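Local atomic coordinates of putative amidohydrolase (PDB entry 3MKV), a protein that is probably a zinc-dependent prolidase of the amidohydrolase superfamily, hydrolysing dipeptides that end in proline. Residues A378-V383 with L403-G408. Residues are numbered along the deposited sequence; the frame is centred on the assembly and turned at random.
Sequences ADVLVV and LVMKDG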
ATOM      1  N   ALA A 378      41.593 -12.644 -29.051  1.00 50.17           N
ATOM      2  CA  ALA A 378      42.495 -11.769 -29.781  1.00 50.59           C
ATOM      3  C   ALA A 378      42.263 -10.334 -29.337  1.00 52.34           C
ATOM      4  O   ALA A 378      41.768  -9.497 -30.102  1.00 54.17           O
ATOM      5  CB  ALA A 378      42.309 -11.915 -31.285  1.00 48.12           C
ATOM      6  N   ASP A 379      42.599 -10.080 -28.075  1.00 53.42           N
ATOM      7  CA  ASP A 379      42.683  -8.735 -27.529  1.00 53.64           C
ATOM      8  C   ASP A 379      44.160  -8.399 -27.507  1.00 55.79           C
ATOM      9  O   ASP A 379      44.906  -8.906 -26.666  1.00 55.99           O
ATOM     10  CB  ASP A 379      42.127  -8.687 -26.099  1.00 52.93           C
ATOM     11  CG  ASP A 379      40.645  -9.050 -26.018  1.00 56.15           C
ATOM     12  OD1 ASP A 379      40.041  -9.453 -27.044  1.00 56.97           O
ATOM     13  OD2 ASP A 379      40.080  -8.925 -24.909  1.00 58.57           O
ATOM     14  N   VAL A 380      44.591  -7.570 -28.452  1.00 59.14           N
ATOM     15  CA  VAL A 380      46.016  -7.310 -28.634  1.00 60.26           C
ATOM     16  C   VAL A 380      46.318  -5.828 -28.710  1.00 56.08           C
ATOM     17  O   VAL A 380      45.559  -5.060 -29.290  1.00 57.16           O
ATOM     18  CB  VAL A 380      46.551  -7.966 -29.934  1.00 61.53           C
ATOM     19  CG1 VAL A 380      48.045  -7.758 -30.050  1.00 59.57           C
ATOM     20  CG2 VAL A 380      46.219  -9.443 -29.963  1.00 62.00           C
ATOM     21  N   LEU A 381      47.437  -5.432 -28.122  1.00 58.83           N
ATOM     22  CA  LEU A 381      47.933  -4.069 -28.257  1.00 61.94           C
ATOM     23  C   LEU A 381      49.278  -4.051 -28.984  1.00 64.04           C
ATOM     24  O   LEU A 381      50.046  -5.021 -28.935  1.00 64.03           O
ATOM     25  CB  LEU A 381      48.117  -3.416 -26.886  1.00 61.56           C
ATOM     26  CG  LEU A 381      46.957  -3.393 -25.900  1.00 62.56           C
ATOM     27  CD1 LEU A 381      47.277  -2.411 -24.758  1.00 55.40           C
ATOM     28  CD2 LEU A 381      45.666  -3.010 -26.616  1.00 58.58           C
ATOM     29  N   VAL A 382      49.560  -2.940 -29.652  1.00 62.33           N
ATOM     30  CA  VAL A 382      50.906  -2.671 -30.134  1.00 59.98           C
ATOM     31  C   VAL A 382      51.368  -1.364 -29.518  1.00 55.22           C
ATOM     32  O   VAL A 382      50.727  -0.333 -29.687  1.00 57.78           O
ATOM     33  CB  VAL A 382      50.971  -2.576 -31.673  1.00 58.79           C
ATOM     34  CG1 VAL A 382      52.216  -1.810 -32.104  1.00 57.31           C
ATOM     35  CG2 VAL A 382      50.956  -3.955 -32.284  1.00 53.47           C
ATOM     36  N   VAL A 383      52.471  -1.407 -28.786  1.00 57.17           N
ATOM     37  CA  VAL A 383      52.957  -0.216 -28.114  1.00 58.58           C
ATOM     38  C   VAL A 383      54.295   0.259 -28.667  1.00 60.33           C
ATOM     39  O   VAL A 383      55.169  -0.541 -29.016  1.00 56.35           O
ATOM     40  CB  VAL A 383      53.073  -0.440 -26.604  1.00 61.31           C
ATOM     41  CG1 VAL A 383      53.499   0.852 -25.900  1.00 61.85           C
ATOM     42  CG2 VAL A 383      51.742  -0.944 -26.057  1.00 65.63           C
ATOM     43  N   LEU A 403      48.091   0.669 -32.063  1.00 65.51           N
ATOM     44  CA  LEU A 403      47.110  -0.363 -32.428  1.00 63.44           C
ATOM     45  C   LEU A 403      46.396  -0.992 -31.231  1.00 61.72           C
ATOM     46  O   LEU A 403      47.032  -1.359 -30.241  1.00 61.19           O
ATOM     47  CB  LEU A 403      47.757  -1.448 -33.300  1.00 62.49           C
ATOM     48  CG  LEU A 403      46.796  -2.489 -33.885  1.00 59.02           C
ATOM     49  CD1 LEU A 403      47.264  -2.954 -35.262  1.00 58.47           C
ATOM     50  CD2 LEU A 403      46.578  -3.682 -32.938  1.00 59.44           C
ATOM     51  N   VAL A 404      45.071  -1.100 -31.336  1.00 60.03           N
ATOM     52  CA  VAL A 404      44.248  -1.703 -30.291  1.00 55.92           C
ATOM     53  C   VAL A 404      43.253  -2.698 -30.888  1.00 56.17           C
ATOM     54  O   VAL A 404      42.372  -2.322 -31.648  1.00 53.94           O
ATOM     55  CB  VAL A 404      43.472  -0.646 -29.477  1.00 58.18           C
ATOM     56  CG1 VAL A 404      42.583  -1.336 -28.428  1.00 59.70           C
ATOM     57  CG2 VAL A 404      44.432   0.343 -28.812  1.00 51.13           C
ATOM     58  N   MET A 405      43.405  -3.969 -30.527  1.00 56.50           N
ATOM     59  CA  MET A 405      42.595  -5.043 -31.083  1.00 55.90           C
ATOM     60  C   MET A 405      41.780  -5.696 -29.973  1.00 57.17           C
ATOM     61  O   MET A 405      42.341  -6.143 -28.977  1.00 59.16           O
ATOM     62  CB  MET A 405      43.501  -6.092 -31.763  1.00 56.57           C
ATOM     63  CG  MET A 405      42.767  -7.252 -32.431  1.00 54.27           C
ATOM     64  SD  MET A 405      43.804  -8.372 -33.419  1.00 51.73           S
ATOM     65  CE  MET A 405      44.068  -9.729 -32.323  1.00 40.16           C
ATOM     66  N   LYS A 406      40.463  -5.765 -30.146  1.00 55.04           N
ATOM     67  CA  LYS A 406      39.579  -6.444 -29.219  0.50 54.85           C
ATOM     68  C   LYS A 406      38.752  -7.453 -29.977  1.00 57.00           C
ATOM     69  O   LYS A 406      38.137  -7.082 -30.952  1.00 53.25           O
ATOM     70  CB  LYS A 406      38.681  -5.453 -28.476  0.50 54.45           C
ATOM     71  CG  LYS A 406      37.420  -6.055 -27.868  0.50 52.39           C
ATOM     72  CD  LYS A 406      36.417  -4.965 -27.517  0.50 44.18           C
ATOM     73  CE  LYS A 406      35.013  -5.511 -27.347  0.50 44.03           C
ATOM     74  NZ  LYS A 406      34.030  -4.429 -27.074  0.50 33.52           N
ATOM     75  N   ASP A 407      38.720  -8.702 -29.528  1.00 63.28           N
ATOM     76  CA  ASP A 407      37.959  -9.752 -30.200  1.00 66.95           C
ATOM     77  C   ASP A 407      38.355  -9.894 -31.670  1.00 67.60           C
ATOM     78  O   ASP A 407      37.495 -10.129 -32.525  1.00 67.25           O
ATOM     79  CB  ASP A 407      36.449  -9.482 -30.113  1.00 69.72           C
ATOM     80  CG  ASP A 407      35.873  -9.786 -28.739  1.00 75.22           C
ATOM     81  OD1 ASP A 407      35.065  -8.969 -28.242  1.00 75.37           O
ATOM     82  OD2 ASP A 407      36.227 -10.835 -28.155  1.00 80.35           O
ATOM     83  N   GLY A 408      39.649  -9.753 -31.961  1.00 62.73           N
ATOM     84  CA  GLY A 408      40.141  -9.920 -33.327  1.00 60.98           C
ATOM     85  C   GLY A 408      39.736  -8.831 -34.317  1.00 63.05           C
ATOM     86  O   GLY A 408      39.835  -9.019 -35.529  1.00 64.22           O
TER
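Val380 and Met405 exchange two backbone hydrogen bonds across strands 380-383 and 403-406, which run antiparallel with their axes 4.8 Å apart. Val380 N reaches Met405 O at 2.7 Å, and Met405 N returns to Val380 O. Val382 N continues the ladder to Leu403 O at 3.0 Å, while the CA of Leu381 makes a CA-H...O contact with that same carbonyl. Beyond the last strand pair the chain turns at Asp407 and Gly408, both with positive phi, and two further bonds hold the turn. Gly408 N donates to Ala378 O at 2.8 Å. Asp407 N meets Asp379 OD1 at 2.9 Å in an almost straight bond (174°), approaching the anti side of the carboxylate from 33° out of its plane. With CG beside its own backbone N (chi1 -63°), Asp379 can send OD1 over to the turn. Asp379 OD1 and Asp407 OD2 come within 4.2 Å of each other, and Arg128 makes a salt bridge to each carboxylate, which probably offsets their repulsion. Strands 403-406 and 409-413 form a hairpin around this turn, and 380-383 joins it to strand 56-63; these late strands probably belong to the small beta domain that many amidohydrolases build from both chain ends beside the metal-binding barrel. The apolar side chains divide between the two faces of the sheet. Val380, Val382, Leu403 and Met405 share one face and pack on Phe8 of strand 5-9 in the neighbouring sheet. There Val382 CB meets Leu403 CB at 3.8 Å, the two side chains crossing at a slant, whereas Val380 and Met405 lie alongside each other. On the other face Leu381 and Val404 point the same way, Leu381 CD2 touching Val404 CG1 at 3.9 Å, and Leu381 also packs on Met58 and Leu61.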